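Local coordinates for ACYL carrier protein ACPA (Mycobacterium tuberculosis, PDB 2CGQ) that probably serves as an acyl carrier protein, carrying acyl groups as thioesters on a phosphopantetheine arm, at residues A33-I38 and F63-E68; D71-A76 and T93-W98. All coordinates share one frame; numbering follows the deposited sequence. Where two conformers were deposited one is given.

Contact 1: residues A33-I38 and F63-E68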
loop_
_atom_site.group_PDB
_atom_site.type_symbol
_atom_site.label_atom_id
_atom_site.label_comp_id
_atom_site.label_asym_id
_atom_site.label_seq_id
_atom_site.Cartn_x
_atom_site.Cartn_y
_atom_site.Cartn_z
ATOM N N ALA A 33 -0.132 6.214 6.349
ATOM C CA ALA A 33 0.179 5.815 7.744
ATOM C C ALA A 33 0.489 4.310 7.828
ATOM O O ALA A 33 1.426 3.937 8.534
ATOM C CB ALA A 33 -0.967 6.165 8.655
ATOM N N THR A 34 -0.279 3.476 7.118
ATOM C CA THR A 34 -0.062 2.016 7.130
ATOM C C THR A 34 1.288 1.696 6.486
ATOM O O THR A 34 2.088 0.869 6.987
ATOM C CB THR A 34 -1.246 1.321 6.417
ATOM O OG1 THR A 34 -2.440 1.558 7.236
ATOM C CG2 THR A 34 -0.996 -0.190 6.221
ATOM N N ILE A 35 1.543 2.326 5.342
ATOM C CA ILE A 35 2.852 2.200 4.699
ATOM C C ILE A 35 3.994 2.579 5.657
ATOM O O ILE A 35 4.975 1.868 5.814
ATOM C CB ILE A 35 2.902 3.041 3.407
ATOM C CG1 ILE A 35 2.032 2.361 2.334
ATOM C CG2 ILE A 35 4.347 3.187 2.975
ATOM C CD1 ILE A 35 1.827 3.221 0.998
ATOM N N GLN A 36 3.855 3.723 6.311
ATOM C CA GLN A 36 4.849 4.130 7.299
ATOM C C GLN A 36 4.997 3.170 8.467
ATOM O O GLN A 36 6.123 2.945 8.933
ATOM C CB GLN A 36 4.545 5.535 7.789
ATOM C CG GLN A 36 4.748 6.609 6.717
ATOM C CD GLN A 36 4.260 7.957 7.162
ATOM O OE1 GLN A 36 3.288 8.035 7.917
ATOM N NE2 GLN A 36 4.942 9.041 6.722
ATOM N N ARG A 37 3.883 2.632 8.967
ATOM C CA ARG A 37 3.930 1.702 10.089
ATOM C C ARG A 37 4.739 0.449 9.672
ATOM O O ARG A 37 5.654 0.014 10.372
ATOM C CB ARG A 37 2.493 1.340 10.469
ATOM C CG ARG A 37 2.125 1.072 11.866
ATOM C CD ARG A 37 0.911 0.113 11.943
ATOM N NE ARG A 37 1.228 -1.113 11.172
ATOM C CZ ARG A 37 1.875 -2.189 11.648
ATOM N NH1 ARG A 37 2.238 -2.245 12.892
ATOM N NH2 ARG A 37 2.224 -3.176 10.813
ATOM N N ILE A 38 4.406 -0.111 8.513
ATOM C CA ILE A 38 5.098 -1.308 7.994
ATOM C C ILE A 38 6.572 -1.096 7.745
ATOM O O ILE A 38 7.401 -1.949 8.115
ATOM C CB ILE A 38 4.408 -1.854 6.701
ATOM C CG1 ILE A 38 3.045 -2.399 7.073
ATOM C CG2 ILE A 38 5.268 -2.935 5.970
ATOM C CD1 ILE A 38 2.144 -2.583 5.846
ATOM N N PHE A 63 3.343 -8.230 1.271
ATOM C CA PHE A 63 2.296 -9.090 1.803
ATOM C C PHE A 63 1.634 -8.434 2.998
ATOM O O PHE A 63 0.431 -8.466 3.166
ATOM C CB PHE A 63 2.883 -10.459 2.206
ATOM C CG PHE A 63 1.897 -11.386 2.811
ATOM C CD1 PHE A 63 1.006 -12.102 2.004
ATOM C CD2 PHE A 63 1.785 -11.504 4.187
ATOM C CE1 PHE A 63 0.097 -12.971 2.555
ATOM C CE2 PHE A 63 0.815 -12.358 4.752
ATOM C CZ PHE A 63 -0.011 -13.091 3.924
ATOM N N GLN A 64 2.455 -7.851 3.889
ATOM C CA GLN A 64 1.920 -7.117 5.023
ATOM C C GLN A 64 1.034 -5.991 4.545
ATOM O O GLN A 64 -0.026 -5.760 5.104
ATOM C CB GLN A 64 3.027 -6.542 5.885
ATOM C CG GLN A 64 3.767 -7.475 6.764
ATOM C CD GLN A 64 4.680 -6.692 7.696
ATOM O OE1 GLN A 64 5.776 -6.394 7.339
ATOM N NE2 GLN A 64 4.185 -6.359 8.891
ATOM N N LEU A 65 1.481 -5.231 3.554
ATOM C CA LEU A 65 0.683 -4.110 3.085
ATOM C C LEU A 65 -0.685 -4.542 2.597
ATOM O O LEU A 65 -1.700 -3.952 2.986
ATOM C CB LEU A 65 1.402 -3.315 1.998
ATOM C CG LEU A 65 0.694 -2.150 1.414
ATOM C CD1 LEU A 65 0.450 -1.072 2.413
ATOM C CD2 LEU A 65 1.578 -1.606 0.283
ATOM N N ILE A 66 -0.717 -5.541 1.741
ATOM C CA ILE A 66 -2.013 -6.002 1.172
ATOM C C ILE A 66 -2.958 -6.488 2.288
ATOM O O ILE A 66 -4.099 -6.081 2.400
ATOM C CB ILE A 66 -1.819 -7.076 0.102
ATOM C CG1 ILE A 66 -0.958 -6.528 -1.095
ATOM C CG2 ILE A 66 -3.164 -7.568 -0.406
ATOM C CD1 ILE A 66 -1.452 -5.214 -1.722
ATOM N N THR A 67 -2.467 -7.354 3.145
ATOM C CA THR A 67 -3.274 -7.942 4.181
ATOM C C THR A 67 -3.693 -6.889 5.243
ATOM O O THR A 67 -4.858 -6.874 5.705
ATOM C CB THR A 67 -2.589 -9.184 4.771
ATOM O OG1 THR A 67 -1.325 -8.843 5.372
ATOM C CG2 THR A 67 -2.403 -10.282 3.712
ATOM N N GLU A 68 -2.746 -6.023 5.671
ATOM C CA GLU A 68 -3.115 -4.909 6.564
ATOM C C GLU A 68 -4.256 -4.049 5.999
ATOM O O GLU A 68 -5.160 -3.644 6.742
ATOM C CB GLU A 68 -1.897 -4.055 6.961
ATOM C CG GLU A 68 -2.156 -3.108 8.137
ATOM C CD GLU A 68 -0.911 -2.712 8.952
ATOM O OE1 GLU A 68 -0.951 -1.645 9.619
ATOM O OE2 GLU A 68 0.081 -3.479 8.942
HETATM O O HOH W 1 -2.659 0.149 9.428
#

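Contact 2: residues D71-A76 and T93-W98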
loop_
_atom_site.group_PDB
_atom_site.type_symbol
_atom_site.label_atom_id
_atom_site.label_comp_id
_atom_site.label_asym_id
_atom_site.label_seq_id
_atom_site.Cartn_x
_atom_site.Cartn_y
_atom_site.Cartn_z
ATOM N N ASP A 71 -7.563 -5.880 6.066
ATOM C CA ASP A 71 -8.128 -5.854 7.401
ATOM C C ASP A 71 -8.579 -4.448 7.828
ATOM O O ASP A 71 -9.577 -4.306 8.539
ATOM C CB ASP A 71 -7.102 -6.381 8.418
ATOM C CG ASP A 71 -6.991 -7.918 8.413
ATOM O OD1 ASP A 71 -8.014 -8.575 8.096
ATOM O OD2 ASP A 71 -5.904 -8.451 8.766
ATOM N N GLU A 72 -7.782 -3.438 7.487
ATOM C CA GLU A 72 -8.049 -2.047 7.905
ATOM C C GLU A 72 -9.313 -1.520 7.289
ATOM O O GLU A 72 -10.104 -0.838 7.933
ATOM C CB GLU A 72 -6.884 -1.134 7.532
ATOM C CG GLU A 72 -7.087 0.321 7.947
ATOM C CD GLU A 72 -5.845 1.173 7.734
ATOM O OE1 GLU A 72 -5.847 2.337 8.221
ATOM O OE2 GLU A 72 -4.887 0.673 7.065
ATOM N N PHE A 73 -9.498 -1.815 6.024
ATOM C CA PHE A 73 -10.604 -1.260 5.253
ATOM C C PHE A 73 -11.736 -2.248 5.067
ATOM O O PHE A 73 -12.778 -1.852 4.545
ATOM C CB PHE A 73 -10.129 -0.721 3.912
ATOM C CG PHE A 73 -9.346 0.543 4.023
ATOM C CD1 PHE A 73 -9.989 1.771 4.125
ATOM C CD2 PHE A 73 -7.980 0.513 4.007
ATOM C CE1 PHE A 73 -9.228 2.985 4.198
ATOM C CE2 PHE A 73 -7.207 1.654 4.130
ATOM C CZ PHE A 73 -7.822 2.919 4.236
ATOM N N ASP A 74 -11.583 -3.472 5.568
ATOM C CA ASP A 74 -12.548 -4.561 5.348
ATOM C C ASP A 74 -12.837 -4.722 3.857
ATOM O O ASP A 74 -14.016 -4.733 3.392
ATOM C CB ASP A 74 -13.849 -4.412 6.166
ATOM C CG ASP A 74 -14.594 -5.792 6.360
ATOM O OD1 ASP A 74 -15.818 -5.760 6.714
ATOM O OD2 ASP A 74 -13.927 -6.886 6.142
ATOM N N ILE A 75 -11.751 -4.866 3.107
ATOM C CA ILE A 75 -11.829 -5.087 1.676
ATOM C C ILE A 75 -11.062 -6.356 1.325
ATOM O O ILE A 75 -10.474 -7.022 2.185
ATOM C CB ILE A 75 -11.303 -3.854 0.890
ATOM C CG1 ILE A 75 -9.827 -3.631 1.124
ATOM C CG2 ILE A 75 -12.099 -2.570 1.294
ATOM C CD1 ILE A 75 -9.236 -2.541 0.342
ATOM N N ALA A 76 -11.103 -6.685 0.040
ATOM C CA ALA A 76 -10.344 -7.795 -0.536
ATOM C C ALA A 76 -9.694 -7.322 -1.799
ATOM O O ALA A 76 -10.314 -6.632 -2.603
ATOM C CB ALA A 76 -11.273 -8.979 -0.798
ATOM N N THR A 93 -5.444 3.414 -5.669
ATOM C CA THR A 93 -6.575 3.148 -6.573
ATOM C C THR A 93 -7.123 1.748 -6.261
ATOM O O THR A 93 -8.323 1.508 -6.452
ATOM C CB THR A 93 -6.181 3.361 -8.052
ATOM O OG1 THR A 93 -5.073 2.546 -8.327
ATOM C CG2 THR A 93 -5.738 4.718 -8.250
ATOM N N SER A 94 -6.297 0.862 -5.715
ATOM C CA SER A 94 -6.775 -0.495 -5.316
ATOM C C SER A 94 -7.755 -0.407 -4.153
ATOM O O SER A 94 -8.738 -1.182 -4.109
ATOM C CB SER A 94 -5.643 -1.451 -4.955
ATOM O OG SER A 94 -5.056 -2.059 -6.080
ATOM N N VAL A 95 -7.503 0.508 -3.211
ATOM C CA VAL A 95 -8.429 0.747 -2.128
ATOM C C VAL A 95 -9.602 1.623 -2.588
ATOM O O VAL A 95 -10.743 1.382 -2.187
ATOM C CB VAL A 95 -7.703 1.389 -0.949
ATOM C CG1 VAL A 95 -8.649 1.736 0.184
ATOM C CG2 VAL A 95 -6.562 0.455 -0.494
ATOM N N ALA A 96 -9.324 2.659 -3.380
ATOM C CA ALA A 96 -10.396 3.585 -3.851
ATOM C C ALA A 96 -11.574 2.913 -4.522
ATOM O O ALA A 96 -12.698 3.454 -4.485
ATOM C CB ALA A 96 -9.827 4.612 -4.775
ATOM N N VAL A 97 -11.348 1.784 -5.173
ATOM C CA VAL A 97 -12.433 1.083 -5.859
ATOM C C VAL A 97 -13.509 0.614 -4.890
ATOM O O VAL A 97 -14.651 0.447 -5.282
ATOM C CB VAL A 97 -11.934 -0.106 -6.777
ATOM C CG1 VAL A 97 -10.952 0.413 -7.869
ATOM C CG2 VAL A 97 -11.395 -1.225 -6.000
ATOM N N TRP A 98 -13.155 0.457 -3.620
ATOM C CA TRP A 98 -14.116 0.025 -2.608
ATOM C C TRP A 98 -14.910 1.189 -1.995
ATOM O O TRP A 98 -15.848 0.948 -1.254
ATOM C CB TRP A 98 -13.399 -0.774 -1.510
ATOM C CG TRP A 98 -12.972 -2.148 -2.012
ATOM C CD1 TRP A 98 -11.858 -2.457 -2.746
ATOM C CD2 TRP A 98 -13.686 -3.381 -1.833
ATOM N NE1 TRP A 98 -11.824 -3.836 -3.033
ATOM C CE2 TRP A 98 -12.937 -4.408 -2.466
ATOM C CE3 TRP A 98 -14.854 -3.725 -1.152
ATOM C CZ2 TRP A 98 -13.328 -5.744 -2.445
ATOM C CZ3 TRP A 98 -15.250 -5.056 -1.150
ATOM C CH2 TRP A 98 -14.469 -6.062 -1.795
HETATM O O HOH W 2 -10.566 -5.430 -5.187
#

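Contact 1: residues A33-I38 and F63-E68
Glu68 of helix 59-73 reaches Thr34 and Arg37 of helix 27-39, where these two members of the four-helix acyl carrier protein fold run roughly antiparallel, the axes of the short segments 10.1 Å apart. Glutamate fits here because its methylene carbons can pack on a methyl while its carboxylate extends to a cation. CB and CG lie against the methyl of Thr34, with Glu68 CG 3.7 Å from Thr34 CG2. With CG anti to the backbone N (chi1 -166°) and the rest extended, the carboxylate is carried on to Arg37, whose own chain bends at its third torsion to meet it. Arg37 NE lies 2.7 Å from Glu68 OE1, while Arg37 NH2 lies 2.9 Å from Glu68 OE2. The salt bridge is thus two-pronged, but the guanidinium and carboxylate planes are turned 45° apart, and both hydrogen bonds are bent and weak. Water 1 donates to Glu68 OE1 and to Thr34 OG1. That hydroxyl also has Glu72, probably its main partner, and Ala30 O within hydrogen-bonding reach, sharing its one hydrogen.

Beneath this polar side, branched aliphatic isoleucine and leucine suit the buried interface. Ile38 presses its CD1 onto the backbone of Leu65, a tight 3.5 Å from Leu65 CA, and its CG2 passes Gln64 OE1 at 3.8 Å. Leu65 sends its CD1 to within 3.8 Å of Ile35 CG1; Phe57 and Ile45, from the long loop between the two helices, touch Leu65 and Ile35 respectively.

The bridge is described for one of two Glu68 conformers, and its persistence in the other is uncertain. With bent bonds at an exposed arginine, that suggests an adjustable surface link, while the buried Ile35, Ile38 and Leu65 probably carry the steadier part of the pairing.

Contact 2: residues D71-A76 and T93-W98
Ile75 lies over one face of the Trp98 indole, joining the turn that follows helix 59-73 to the C-terminal end of the acyl carrier protein's four-helix bundle. Ile75 CB stands 3.6 Å from the centroid of the five-membered ring and almost on its normal, a CH-pi contact, while Ile75 CG2 comes within 3.4 Å of Trp98 CG. A beta-branched residue suits this place because two of its carbons can rest on the same flat surface. Its remaining branch heads for helix 88-96, where Ile75 CD1 meets Val95 CG2 at 4.1 Å.

Val95 in turn faces Phe73. Its CG1 sits above the centre of the phenyl ring, 3.9 Å from the centroid, in a second CH-pi contact. With CG1 anti to the backbone N (chi1 177°), CG1 is the methyl turned to Phe73 and CG2 the one turned to Ile75. Met27 and Ile31 of helix 27-39 also touch Val95, tying this end of the chain to a third helix.

Backbone turns set these groups in place. After Phe73 the chain leaves helical geometry at Asp74, with a positive phi of 52°, and then extends, so that Ile75 points toward Val95 and Trp98. On the other segment, Trp98 N bonds to Val95 O at 3.0 Å, keeping the tryptophan close to the last turn of helix 88-96; Ser94 O lies in the indole plane at its edge. Ala76 continues the cover begun by Ile75, its backbone N lying above the same ring system, offset toward the rim. At the polar corner of the indole, water 2 accepts from Trp98 NE1 at 3.0 Å and donates to Ala76 O at 2.9 Å.

Contacts 1 and 2 follow one another along helix 59-73, which pairs with helix 27-39 midway and reaches the C-terminal segment at its end. Their centres lie 12 Å apart, contact 1 about 6 Å and contact 2 about 10 Å from the centre of the chain. They meet through a probable hydrogen bond of 2.6 Å between Thr34 OG1 and Glu72 OE2, which ties helix 27-39 to segment 71-76 through a residue taking no part in contact 2 itself. In carriers of this family the phosphopantetheine-bearing serine stands at the start of the second helix, consistent with the beginning of helix 59-73; contact 2 lies at the opposite end.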